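Local coordinates for AB hydrolase-1 domain-containing protein (Thermoplasma acidophilum DSM 1728, PDB 3BDI), which is not functionally characterised but is probably a hydrolase of the alpha/beta hydrolase superfamily, related to the ABHD14 proteins, at residues A[115-119]-A[142-148]; A[32-36]-A[107-111]; A[8-12]-A[92-97]; A[17-23]-A[57-63]. One frame throughout, in Å; residues are numbered along the deposited sequence. Where two conformers were deposited one is given.

Interaction 1 (A[115-119]-A[142-148]); sequences IMTTL and DMKKIRQ
Leu119 presses both its methyl groups against Asp142, and this apolar seam joins helix 109-120 of the alpha/beta hydrolase fold to the short helix 140-143 and the turn that follows it. Leu119 CD2 meets the backbone, 3.2 Å from Asp142 O. Its sister CD1 packs on the aliphatic part of the same residue, 3.6 Å from Asp142 CB, while the carboxylate leads away. That suits an acidic residue on an exposed position: the methylene can be shared with the leucine and the charge stays at the surface. One turn earlier, Ile115 uses its CG2 branch, which lies 3.7 Å from Met143 CG, and the selenium of this selenomethionine follows close by. A chi1 of -73° keeps Ile115 CG1 beside the backbone N and sets CG2 anti to it, the direction that points across to Met143. Ile146 fills the middle of the seam, with CG1 3.8 Å from Leu119 CD2 and CG2 4.1 Å from Thr118 CG2.

A type I turn from Met143 to Ile146 brings these two apolar residues to the helix together; Lys145 N also bonds back to Asp142 O. Farther out, Met143 packs on Tyr169 and Ile172 of helix 163-172, and Ile146 on Ile128 of strand 125-131. Thr118 settles its hydroxyl within its own helix, bonding to Val114 O, so a methyl is what it offers across the contact. Gln148 approaches from the opposite direction, its chain bent at chi2 (79°) and its NE2 bound to Val125 O, which sets OE1 3.3 Å from Thr118 CG2.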
loop_
_atom_site.group_PDB
_atom_site.type_symbol
_atom_site.label_atom_id
_atom_site.label_comp_id
_atom_site.label_asym_id
_atom_site.label_seq_id
_atom_site.Cartn_x
_atom_site.Cartn_y
_atom_site.Cartn_z
ATOM N N ILE A 115 0.165 6.640 -3.701
ATOM C CA ILE A 115 0.807 7.789 -4.386
ATOM C C ILE A 115 0.012 9.068 -4.078
ATOM O O ILE A 115 0.590 10.086 -3.615
ATOM C CB ILE A 115 1.014 7.494 -5.891
ATOM C CG1 ILE A 115 2.172 6.466 -6.000
ATOM C CG2 ILE A 115 1.329 8.778 -6.707
ATOM C CD1 ILE A 115 2.377 5.861 -7.329
HETATM N N MSE A 116 -1.294 9.027 -4.292
HETATM C CA MSE A 116 -2.103 10.190 -4.036
HETATM C C MSE A 116 -2.020 10.652 -2.597
HETATM O O MSE A 116 -1.970 11.869 -2.313
HETATM C CB MSE A 116 -3.571 9.962 -4.403
HETATM C CG MSE A 116 -4.453 11.222 -4.189
HETATM SE SE MSE A 116 -3.964 12.730 -5.342
HETATM C CE MSE A 116 -4.950 12.164 -6.786
ATOM N N THR A 117 -2.020 9.728 -1.656
ATOM C CA THR A 117 -1.863 10.095 -0.252
ATOM C C THR A 117 -0.543 10.835 0.028
ATOM O O THR A 117 -0.514 11.794 0.808
ATOM C CB THR A 117 -1.938 8.854 0.634
ATOM O OG1 THR A 117 -3.172 8.184 0.364
ATOM C CG2 THR A 117 -1.831 9.181 2.111
ATOM N N THR A 118 0.527 10.420 -0.644
ATOM C CA THR A 118 1.830 11.099 -0.493
ATOM C C THR A 118 1.818 12.486 -1.127
ATOM O O THR A 118 2.407 13.403 -0.569
ATOM C CB THR A 118 2.952 10.223 -1.068
ATOM O OG1 THR A 118 2.863 8.906 -0.498
ATOM C CG2 THR A 118 4.309 10.781 -0.713
ATOM N N LEU A 119 1.096 12.654 -2.218
ATOM C CA LEU A 119 0.963 13.972 -2.875
ATOM C C LEU A 119 0.150 14.927 -2.007
ATOM O O LEU A 119 0.451 16.118 -1.950
ATOM C CB LEU A 119 0.322 13.844 -4.261
ATOM C CG LEU A 119 1.121 13.024 -5.272
ATOM C CD1 LEU A 119 0.346 12.878 -6.592
ATOM C CD2 LEU A 119 2.495 13.621 -5.478
ATOM N N ASP A 142 3.098 15.896 -10.291
ATOM C CA ASP A 142 3.124 15.980 -8.836
ATOM C C ASP A 142 4.045 14.909 -8.252
ATOM O O ASP A 142 4.726 15.114 -7.233
ATOM C CB ASP A 142 1.698 15.799 -8.308
ATOM C CG ASP A 142 0.701 16.721 -9.007
ATOM O OD1 ASP A 142 0.591 17.879 -8.560
ATOM O OD2 ASP A 142 0.055 16.292 -10.006
HETATM N N MSE A 143 4.052 13.742 -8.889
HETATM C CA MSE A 143 4.929 12.660 -8.513
HETATM C C MSE A 143 6.366 13.083 -8.575
HETATM O O MSE A 143 7.153 12.617 -7.778
HETATM C CB MSE A 143 4.715 11.427 -9.397
HETATM C CG MSE A 143 3.431 10.691 -9.059
HETATM SE SE MSE A 143 2.960 9.269 -10.298
HETATM C CE MSE A 143 4.559 8.808 -11.079
ATOM N N LYS A 144 6.727 13.980 -9.510
ATOM C CA LYS A 144 8.105 14.431 -9.558
ATOM C C LYS A 144 8.575 15.061 -8.252
ATOM O O LYS A 144 9.796 15.031 -7.982
ATOM C CB LYS A 144 8.405 15.340 -10.776
ATOM C CG LYS A 144 7.921 16.742 -10.716
ATOM C CD LYS A 144 8.337 17.529 -11.995
ATOM C CE LYS A 144 7.839 18.949 -11.946
ATOM N NZ LYS A 144 8.431 19.838 -13.003
ATOM N N LYS A 145 7.627 15.531 -7.440
ATOM C CA LYS A 145 7.892 16.178 -6.162
ATOM C C LYS A 145 8.107 15.244 -4.968
ATOM O O LYS A 145 8.647 15.667 -3.938
ATOM C CB LYS A 145 6.776 17.171 -5.852
ATOM N N ILE A 146 7.710 13.983 -5.096
ATOM C CA ILE A 146 7.819 13.052 -3.964
ATOM C C ILE A 146 9.240 12.930 -3.440
ATOM O O ILE A 146 10.178 12.591 -4.172
ATOM C CB ILE A 146 7.246 11.638 -4.340
ATOM C CG1 ILE A 146 5.736 11.754 -4.572
ATOM C CG2 ILE A 146 7.498 10.609 -3.264
ATOM C CD1 ILE A 146 5.119 10.497 -5.286
ATOM N N ARG A 147 9.410 13.161 -2.144
ATOM C CA ARG A 147 10.718 13.028 -1.525
ATOM C C ARG A 147 10.971 11.712 -0.801
ATOM O O ARG A 147 12.100 11.368 -0.480
ATOM C CB ARG A 147 10.909 14.192 -0.551
ATOM C CG ARG A 147 10.720 15.572 -1.189
ATOM C CD ARG A 147 11.709 15.862 -2.345
ATOM N NE ARG A 147 11.646 17.247 -2.844
ATOM C CZ ARG A 147 10.718 17.719 -3.681
ATOM N N GLN A 148 9.889 10.964 -0.484
ATOM C CA GLN A 148 10.026 9.699 0.216
ATOM C C GLN A 148 10.787 8.655 -0.571
ATOM O O GLN A 148 10.674 8.622 -1.820
ATOM C CB GLN A 148 8.631 9.127 0.511
ATOM C CG GLN A 148 7.927 9.776 1.711
ATOM C CD GLN A 148 7.282 11.108 1.438
ATOM O OE1 GLN A 148 7.302 11.632 0.324
ATOM N NE2 GLN A 148 6.677 11.673 2.469
#

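Interaction 2 (A[32-36]-A[107-111]); sequences LFHGY and ASMGG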
loop_
_atom_site.group_PDB
_atom_site.type_symbol
_atom_site.label_atom_id
_atom_site.label_comp_id
_atom_site.label_asym_id
_atom_site.label_seq_id
_atom_site.Cartn_x
_atom_site.Cartn_y
_atom_site.Cartn_z
ATOM N N LEU A 32 -1.019 -1.510 4.447
ATOM C CA LEU A 32 -1.116 -2.212 3.183
ATOM C C LEU A 32 -2.480 -2.019 2.571
ATOM O O LEU A 32 -3.480 -2.267 3.237
ATOM C CB LEU A 32 -0.896 -3.711 3.362
ATOM C CG LEU A 32 0.200 -4.180 4.307
ATOM C CD1 LEU A 32 0.267 -5.708 4.389
ATOM C CD2 LEU A 32 1.551 -3.634 3.989
ATOM N N PHE A 33 -2.513 -1.628 1.300
ATOM C CA PHE A 33 -3.775 -1.287 0.575
ATOM C C PHE A 33 -3.867 -2.120 -0.690
ATOM O O PHE A 33 -3.017 -2.077 -1.554
ATOM C CB PHE A 33 -3.853 0.230 0.326
ATOM C CG PHE A 33 -3.750 1.018 1.585
ATOM C CD1 PHE A 33 -4.846 1.218 2.387
ATOM C CD2 PHE A 33 -2.517 1.485 2.024
ATOM C CE1 PHE A 33 -4.731 1.885 3.594
ATOM C CE2 PHE A 33 -2.417 2.142 3.215
ATOM C CZ PHE A 33 -3.505 2.352 3.994
ATOM N N HIS A 34 -4.937 -2.918 -0.762
ATOM C CA HIS A 34 -5.123 -3.919 -1.789
ATOM C C HIS A 34 -5.574 -3.348 -3.155
ATOM O O HIS A 34 -6.049 -2.221 -3.292
ATOM C CB HIS A 34 -6.092 -4.978 -1.260
ATOM C CG HIS A 34 -7.453 -4.454 -1.013
ATOM N ND1 HIS A 34 -8.339 -4.178 -2.039
ATOM C CD2 HIS A 34 -8.069 -4.125 0.142
ATOM C CE1 HIS A 34 -9.438 -3.672 -1.498
ATOM N NE2 HIS A 34 -9.300 -3.622 -0.181
ATOM N N GLY A 35 -5.484 -4.223 -4.149
ATOM C CA GLY A 35 -5.998 -3.986 -5.490
ATOM C C GLY A 35 -7.467 -4.283 -5.625
ATOM O O GLY A 35 -8.094 -4.848 -4.720
ATOM N N TYR A 36 -8.015 -3.900 -6.758
ATOM C CA TYR A 36 -9.431 -4.031 -7.057
ATOM C C TYR A 36 -9.936 -5.480 -6.829
ATOM O O TYR A 36 -11.072 -5.685 -6.371
ATOM C CB TYR A 36 -9.713 -3.613 -8.507
ATOM C CG TYR A 36 -11.152 -3.649 -8.908
ATOM C CD1 TYR A 36 -11.966 -2.569 -8.679
ATOM C CD2 TYR A 36 -11.683 -4.776 -9.492
ATOM C CE1 TYR A 36 -13.331 -2.616 -9.048
ATOM C CE2 TYR A 36 -13.006 -4.827 -9.884
ATOM C CZ TYR A 36 -13.798 -3.750 -9.655
ATOM O OH TYR A 36 -15.134 -3.865 -10.072
ATOM N N ALA A 107 -1.033 -2.030 -3.820
ATOM C CA ALA A 107 -1.004 -2.801 -5.035
ATOM C C ALA A 107 -2.067 -2.297 -6.000
ATOM O O ALA A 107 -3.221 -2.159 -5.649
ATOM C CB ALA A 107 -1.261 -4.259 -4.732
ATOM N N SER A 108 -1.674 -2.001 -7.252
ATOM C CA SER A 108 -2.613 -1.738 -8.348
ATOM C C SER A 108 -3.437 -0.477 -7.982
ATOM O O SER A 108 -2.827 0.588 -7.771
ATOM C CB SER A 108 -3.393 -2.983 -8.707
ATOM O OG SER A 108 -4.055 -2.844 -9.954
HETATM N N MSE A 109 -4.762 -0.575 -7.936
HETATM C CA MSE A 109 -5.585 0.511 -7.446
HETATM C C MSE A 109 -4.953 1.119 -6.178
HETATM O O MSE A 109 -4.829 2.330 -6.059
HETATM C CB MSE A 109 -6.997 -0.039 -7.148
HETATM C CG MSE A 109 -7.918 0.940 -6.472
HETATM SE SE MSE A 109 -9.629 0.098 -6.026
HETATM C CE MSE A 109 -9.202 -1.019 -4.506
ATOM N N GLY A 110 -4.603 0.261 -5.207
ATOM C CA GLY A 110 -4.039 0.664 -3.932
ATOM C C GLY A 110 -2.732 1.414 -4.087
ATOM O O GLY A 110 -2.384 2.266 -3.273
ATOM N N GLY A 111 -1.960 1.045 -5.100
ATOM C CA GLY A 111 -0.719 1.775 -5.412
ATOM C C GLY A 111 -1.021 3.195 -5.849
ATOM O O GLY A 111 -0.306 4.135 -5.452
HETATM O O HOH W 1 -6.621 -2.713 -9.135
#
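In the selenomethionine conformer described, His34 and Met109 lie side by side and point the same way where strand 28-33 ends against the start of helix 109-120. Followed outward, the histidine leaves CB with CG in the crowded position between backbone N and carbonyl carbon (chi1 65°), which folds the ring forward along its own chain. ND1 can therefore donate to Gly35 O at 2.8 Å. The acceptor lies in the ring plane, although the donor stands above the carbonyl plane. CE1 comes 4.0 Å from Met109 CE, and NE2 accepts from Tyr64 N. With both nitrogens engaged, the ring's rotation is fixed.

The backbones themselves run very close. Ala107 N donates to Phe33 O at 3.0 Å, and the bare CA of Gly110 lies 3.8 Å from that same oxygen, an approach that the lack of a side chain permits. Ser108 has a strained backbone (phi 63°, psi -123°), and its OG is hydrogen-bonded to His186. Water 1 accepts from two N-H groups, Tyr36 N at 3.0 Å and Met109 N at 3.1 Å. Two such amides, one after the strand and one directly after the serine, are consistent with an oxyanion hole, and the sharp strand-turn-helix with Ser108 at its apex with the nucleophile elbow of alpha/beta hydrolases.

Interaction 3 (A[8-12]-A[92-97]); sequences FIDVN and DYLKAN
Val11 sets its two methyls against one side of helix 83-96, and apolar packing makes up most of this contact. CG1 lies 3.9 Å from Asp92 CB, while CG2 meets the edge of the Tyr93 ring, 4.3 Å from CD1, and also reaches Ala96 CB. A branched residue suits the strand here, since each methyl finds its own patch of the helix. In the conformer described, Ile9 carries the seam on: CG1 stands anti to the backbone N (chi1 -167°), which takes CD1 out to Asn97 and to within 3.9 Å of Ala96 CB; the small alanine lets the strand come near.

The polar groups lie at the two ends. Asn12 ND2 stands 3.3 Å from Asp92 OD2 with amide and carboxylate planes 86° apart, and both groups are hydrogen-bonded to Tyr76 OH. Just after the helix, Asn97 OD1 lies 3.6 Å from Ile9 CD1 and is hydrogen-bonded to Gln18 NE2, while Asn97 ND2 donates to Tyr93 O at 3.1 Å.

The axes of strand 8-11 and helix 92-96 come within 8.5 Å, their N-to-C directions 119° apart. Strand 5-11 is an outermost strand of the sheet; the end of the helix also packs on strand 57-62, two places further in, through Tyr93 on Tyr60 and Pro62.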
loop_
_atom_site.group_PDB
_atom_site.type_symbol
_atom_site.label_atom_id
_atom_site.label_comp_id
_atom_site.label_asym_id
_atom_site.label_seq_id
_atom_site.Cartn_x
_atom_site.Cartn_y
_atom_site.Cartn_z
ATOM N N PHE A 8 -13.263 -4.912 13.197
ATOM C CA PHE A 8 -13.872 -3.806 12.502
ATOM C C PHE A 8 -13.618 -2.529 13.285
ATOM O O PHE A 8 -13.679 -2.521 14.519
ATOM C CB PHE A 8 -15.353 -4.034 12.278
ATOM C CG PHE A 8 -15.646 -5.196 11.385
ATOM C CD1 PHE A 8 -15.723 -6.500 11.876
ATOM C CD2 PHE A 8 -15.837 -4.997 10.044
ATOM C CE1 PHE A 8 -15.923 -7.542 11.003
ATOM C CE2 PHE A 8 -16.073 -6.049 9.195
ATOM C CZ PHE A 8 -16.123 -7.315 9.705
ATOM N N ILE A 9 -13.242 -1.483 12.560
ATOM C CA ILE A 9 -12.932 -0.140 13.096
ATOM C C ILE A 9 -13.920 0.849 12.448
ATOM O O ILE A 9 -14.352 0.662 11.290
ATOM C CB ILE A 9 -11.428 0.250 12.843
ATOM C CG1 ILE A 9 -11.026 1.487 13.661
ATOM C CG2 ILE A 9 -11.105 0.372 11.342
ATOM C CD1 ILE A 9 -9.559 1.651 13.799
ATOM N N ASP A 10 -14.339 1.880 13.187
ATOM C CA ASP A 10 -15.060 2.977 12.606
ATOM C C ASP A 10 -14.099 3.996 12.103
ATOM O O ASP A 10 -13.270 4.517 12.876
ATOM C CB ASP A 10 -15.972 3.653 13.614
ATOM C CG ASP A 10 -16.801 4.790 12.960
ATOM O OD1 ASP A 10 -17.693 4.458 12.170
ATOM O OD2 ASP A 10 -16.521 5.944 13.220
ATOM N N VAL A 11 -14.200 4.325 10.814
ATOM C CA VAL A 11 -13.447 5.409 10.204
ATOM C C VAL A 11 -14.466 6.465 9.782
ATOM O O VAL A 11 -15.105 6.387 8.732
ATOM C CB VAL A 11 -12.549 4.924 9.035
ATOM C CG1 VAL A 11 -11.687 6.100 8.532
ATOM C CG2 VAL A 11 -11.671 3.746 9.504
ATOM N N ASN A 12 -14.672 7.456 10.644
ATOM C CA ASN A 12 -15.617 8.549 10.401
ATOM C C ASN A 12 -16.948 8.097 9.867
ATOM O O ASN A 12 -17.502 8.699 8.959
ATOM C CB ASN A 12 -14.994 9.636 9.530
ATOM C CG ASN A 12 -13.878 10.339 10.236
ATOM O OD1 ASN A 12 -14.039 10.767 11.388
ATOM N ND2 ASN A 12 -12.741 10.446 9.601
ATOM N N ASP A 92 -7.235 9.282 7.331
ATOM C CA ASP A 92 -8.218 9.073 8.410
ATOM C C ASP A 92 -8.094 7.711 9.065
ATOM O O ASP A 92 -8.343 7.546 10.249
ATOM C CB ASP A 92 -9.635 9.292 7.867
ATOM C CG ASP A 92 -9.934 10.761 7.521
ATOM O OD1 ASP A 92 -9.071 11.629 7.794
ATOM O OD2 ASP A 92 -10.973 11.041 6.887
ATOM N N TYR A 93 -7.751 6.706 8.250
ATOM C CA TYR A 93 -7.550 5.329 8.699
ATOM C C TYR A 93 -6.330 5.222 9.615
ATOM O O TYR A 93 -6.410 4.603 10.663
ATOM C CB TYR A 93 -7.380 4.423 7.468
ATOM C CG TYR A 93 -6.995 3.008 7.808
ATOM C CD1 TYR A 93 -7.881 2.135 8.394
ATOM C CD2 TYR A 93 -5.678 2.579 7.586
ATOM C CE1 TYR A 93 -7.492 0.865 8.686
ATOM C CE2 TYR A 93 -5.285 1.308 7.861
ATOM C CZ TYR A 93 -6.185 0.437 8.458
ATOM O OH TYR A 93 -5.811 -0.847 8.773
ATOM N N LEU A 94 -5.229 5.870 9.233
ATOM C CA LEU A 94 -4.086 5.899 10.115
ATOM C C LEU A 94 -4.430 6.609 11.432
ATOM O O LEU A 94 -4.131 6.093 12.505
ATOM C CB LEU A 94 -2.906 6.546 9.410
ATOM C CG LEU A 94 -2.272 5.786 8.235
ATOM C CD1 LEU A 94 -1.175 6.637 7.603
ATOM C CD2 LEU A 94 -1.712 4.427 8.698
ATOM N N LYS A 95 -5.131 7.740 11.348
ATOM C CA LYS A 95 -5.534 8.497 12.547
ATOM C C LYS A 95 -6.423 7.658 13.439
ATOM O O LYS A 95 -6.271 7.649 14.657
ATOM C CB LYS A 95 -6.255 9.785 12.150
ATOM C CG LYS A 95 -6.718 10.659 13.326
ATOM C CD LYS A 95 -7.311 11.984 12.856
ATOM N N ALA A 96 -7.358 6.906 12.851
ATOM C CA ALA A 96 -8.242 6.070 13.652
ATOM C C ALA A 96 -7.509 5.011 14.454
ATOM O O ALA A 96 -7.959 4.593 15.504
ATOM C CB ALA A 96 -9.324 5.415 12.761
ATOM N N ASN A 97 -6.383 4.546 13.916
ATOM C CA ASN A 97 -5.529 3.561 14.564
ATOM C C ASN A 97 -4.459 4.202 15.467
ATOM O O ASN A 97 -3.636 3.497 16.010
ATOM C CB ASN A 97 -4.829 2.661 13.530
ATOM C CG ASN A 97 -5.732 1.559 13.035
ATOM O OD1 ASN A 97 -6.069 0.635 13.798
ATOM N ND2 ASN A 97 -6.172 1.664 11.752
#

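Interaction 4 (A[17-23]-A[57-63]); sequences FQRKMVT and YNVYAPD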
loop_
_atom_site.group_PDB
_atom_site.type_symbol
_atom_site.label_atom_id
_atom_site.label_comp_id
_atom_site.label_asym_id
_atom_site.label_seq_id
_atom_site.Cartn_x
_atom_site.Cartn_y
_atom_site.Cartn_z
ATOM N N PHE A 17 -13.309 -3.215 7.868
ATOM C CA PHE A 17 -12.613 -4.412 8.313
ATOM C C PHE A 17 -11.117 -4.196 8.191
ATOM O O PHE A 17 -10.630 -3.680 7.198
ATOM C CB PHE A 17 -12.995 -5.611 7.447
ATOM C CG PHE A 17 -12.249 -6.878 7.796
ATOM C CD1 PHE A 17 -12.532 -7.529 8.974
ATOM C CD2 PHE A 17 -11.285 -7.428 6.946
ATOM C CE1 PHE A 17 -11.846 -8.653 9.332
ATOM C CE2 PHE A 17 -10.600 -8.570 7.275
ATOM C CZ PHE A 17 -10.911 -9.212 8.485
ATOM N N GLN A 18 -10.379 -4.596 9.227
ATOM C CA GLN A 18 -8.925 -4.603 9.132
ATOM C C GLN A 18 -8.289 -5.772 9.806
ATOM O O GLN A 18 -8.851 -6.378 10.722
ATOM C CB GLN A 18 -8.314 -3.295 9.703
ATOM C CG GLN A 18 -8.415 -3.161 11.219
ATOM C CD GLN A 18 -7.721 -1.894 11.747
ATOM O OE1 GLN A 18 -7.230 -1.079 10.979
ATOM N NE2 GLN A 18 -7.740 -1.682 13.065
ATOM N N ARG A 19 -7.088 -6.059 9.360
ATOM C CA ARG A 19 -6.179 -7.045 9.960
ATOM C C ARG A 19 -4.929 -6.332 10.406
ATOM O O ARG A 19 -4.414 -5.487 9.692
ATOM C CB ARG A 19 -5.828 -8.101 8.927
ATOM C CG ARG A 19 -7.041 -8.610 8.148
ATOM C CD ARG A 19 -6.653 -9.642 7.134
ATOM N NE ARG A 19 -6.393 -10.947 7.745
ATOM C CZ ARG A 19 -5.590 -11.869 7.207
ATOM N NH1 ARG A 19 -4.856 -11.576 6.142
ATOM N NH2 ARG A 19 -5.464 -13.052 7.806
ATOM N N LYS A 20 -4.443 -6.658 11.617
ATOM C CA LYS A 20 -3.259 -5.955 12.101
ATOM C C LYS A 20 -2.406 -6.849 12.968
ATOM O O LYS A 20 -2.927 -7.742 13.577
ATOM C CB LYS A 20 -3.628 -4.682 12.869
ATOM C CG LYS A 20 -4.320 -4.945 14.177
ATOM C CD LYS A 20 -4.806 -3.660 14.819
ATOM C CE LYS A 20 -5.355 -3.901 16.221
ATOM N NZ LYS A 20 -6.069 -2.705 16.805
HETATM N N MSE A 21 -1.107 -6.580 12.963
HETATM C CA MSE A 21 -0.158 -7.223 13.877
HETATM C C MSE A 21 0.722 -6.126 14.465
HETATM O O MSE A 21 1.539 -5.556 13.790
HETATM C CB MSE A 21 0.657 -8.241 13.116
HETATM C CG MSE A 21 1.603 -9.049 14.014
HETATM SE SE MSE A 21 2.479 -10.570 13.202
HETATM C CE MSE A 21 1.067 -11.861 13.222
ATOM N N VAL A 22 0.459 -5.825 15.724
ATOM C CA VAL A 22 1.105 -4.653 16.310
ATOM C C VAL A 22 1.578 -4.936 17.746
ATOM O O VAL A 22 1.039 -5.802 18.419
ATOM C CB VAL A 22 0.117 -3.456 16.325
ATOM C CG1 VAL A 22 -0.426 -3.154 14.889
ATOM C CG2 VAL A 22 -1.002 -3.744 17.234
ATOM N N THR A 23 2.537 -4.145 18.187
ATOM C CA THR A 23 2.926 -4.107 19.597
ATOM C C THR A 23 3.258 -2.652 19.923
ATOM O O THR A 23 3.802 -1.943 19.080
ATOM C CB THR A 23 4.092 -5.077 19.868
ATOM O OG1 THR A 23 4.383 -5.076 21.275
ATOM C CG2 THR A 23 5.344 -4.709 19.061
ATOM N N TYR A 57 8.164 -3.510 12.264
ATOM C CA TYR A 57 7.002 -2.722 11.827
ATOM C C TYR A 57 5.681 -3.222 12.451
ATOM O O TYR A 57 5.391 -4.415 12.501
ATOM C CB TYR A 57 6.884 -2.716 10.289
ATOM C CG TYR A 57 7.878 -1.835 9.562
ATOM C CD1 TYR A 57 9.207 -2.253 9.356
ATOM C CD2 TYR A 57 7.557 -0.587 9.065
ATOM C CE1 TYR A 57 10.134 -1.453 8.687
ATOM C CE2 TYR A 57 8.483 0.211 8.386
ATOM C CZ TYR A 57 9.807 -0.179 8.223
ATOM O OH TYR A 57 10.706 0.596 7.516
ATOM N N ASN A 58 4.870 -2.287 12.951
ATOM C CA ASN A 58 3.449 -2.530 13.199
ATOM C C ASN A 58 2.779 -2.565 11.827
ATOM O O ASN A 58 3.000 -1.681 11.017
ATOM C CB ASN A 58 2.865 -1.431 14.082
ATOM C CG ASN A 58 3.203 -1.637 15.532
ATOM O OD1 ASN A 58 3.571 -2.725 15.949
ATOM N ND2 ASN A 58 2.997 -0.606 16.319
ATOM N N VAL A 59 1.958 -3.592 11.608
ATOM C CA VAL A 59 1.352 -3.847 10.289
ATOM C C VAL A 59 -0.181 -3.727 10.342
ATOM O O VAL A 59 -0.827 -4.356 11.153
ATOM C CB VAL A 59 1.735 -5.230 9.755
ATOM C CG1 VAL A 59 1.272 -5.402 8.303
ATOM C CG2 VAL A 59 3.249 -5.453 9.877
ATOM N N TYR A 60 -0.709 -2.929 9.418
ATOM C CA TYR A 60 -2.162 -2.683 9.340
ATOM C C TYR A 60 -2.622 -2.938 7.913
ATOM O O TYR A 60 -1.940 -2.531 6.981
ATOM C CB TYR A 60 -2.465 -1.221 9.660
ATOM C CG TYR A 60 -2.000 -0.775 11.025
ATOM C CD1 TYR A 60 -0.714 -0.315 11.232
ATOM C CD2 TYR A 60 -2.840 -0.864 12.106
ATOM C CE1 TYR A 60 -0.293 0.089 12.498
ATOM C CE2 TYR A 60 -2.414 -0.441 13.381
ATOM C CZ TYR A 60 -1.142 0.007 13.545
ATOM O OH TYR A 60 -0.694 0.408 14.816
ATOM N N ALA A 61 -3.768 -3.589 7.722
ATOM C CA ALA A 61 -4.281 -3.806 6.362
ATOM C C ALA A 61 -5.812 -3.786 6.374
ATOM O O ALA A 61 -6.418 -4.723 6.898
ATOM C CB ALA A 61 -3.803 -5.152 5.817
ATOM N N PRO A 62 -6.448 -2.739 5.854
ATOM C CA PRO A 62 -7.919 -2.701 5.752
ATOM C C PRO A 62 -8.447 -3.203 4.423
ATOM O O PRO A 62 -7.731 -3.220 3.414
ATOM C CB PRO A 62 -8.214 -1.219 5.865
ATOM C CG PRO A 62 -7.049 -0.566 5.199
ATOM C CD PRO A 62 -5.834 -1.481 5.392
ATOM N N ASP A 63 -9.726 -3.575 4.423
ATOM C CA ASP A 63 -10.501 -3.682 3.174
ATOM C C ASP A 63 -10.983 -2.271 2.858
ATOM O O ASP A 63 -11.547 -1.587 3.735
ATOM C CB ASP A 63 -11.653 -4.640 3.286
ATOM C CG ASP A 63 -11.218 -6.088 3.404
ATOM O OD1 ASP A 63 -10.030 -6.395 3.239
ATOM O OD2 ASP A 63 -12.113 -6.928 3.677
HETATM O O HOH W 2 4.347 -5.845 14.346
#
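Val22 and Tyr60 cross at about a right angle, the valine laying CG1 over one face of the tyrosine ring, 3.5 Å from CZ. They sit near one end of an antiparallel ladder in the alpha/beta hydrolase sheet, between strands 14-21 and 57-62. Val22 keeps CG1 beside its backbone N (chi1 -56°), which turns that methyl over the ring. Lys20 CB comes obliquely to the same ring, while its extended chain carries NZ away to a salt bridge with Glu7.

At the far end Phe17 and Asp63 run side by side, ring and carboxylate planes 50° apart, with Phe17 CD2 3.4 Å from Asp63 OD2. That carboxylate is held by Ser40 OG and Arg69 N, so both oxygens have hydrogen-bond partners, and Phe17 itself accepts Asp63 N through its backbone O.

Between these ends Arg19 with Ala61 and Met21 with Val59 form hydrogen-bonded pairs, and both pairs face helix 48-53. Gln18 with Pro62 and Lys20 with Tyr60 are non-hydrogen-bonded pairs on the face toward helix 83-96. Proline suits its place, since its N faces away from strand 14-21 and an N-H is not needed for this ladder.

Beyond the regular pairing Asn58 stands in for a strand backbone. Its OD1 accepts from Thr23 N at 2.8 Å, and its ND2 donates to Thr23 O at 3.2 Å with that oxygen in the amide plane. Beside it water 2 donates to two carbonyls, Met21 O at 2.9 Å and Tyr57 O at 2.6 Å.

Interactions 2, 3 and 4 reach the mixed sheet, and interaction 1 packs against its strand 125-131, on the opposite side of the chain's centre from interaction 4, centres about 23 Å apart. Interactions 3 and 4 are neighbours, centres about 11 Å apart, and meet where Gln18 bonds to Tyr93 and Asn97. Strand 57-62 pairs next with strand 28-33, Leu32 N lying 2.9 Å from Tyr60 O, linking the sheet edge to the probable catalytic elbow of interaction 2. Helix 109-120 starts in that elbow and runs on to interaction 1, about 16 Å away between centres. Along the chain, interaction 4 falls within the span of interaction 3, interaction 2 crosses both, and interaction 1 comes last.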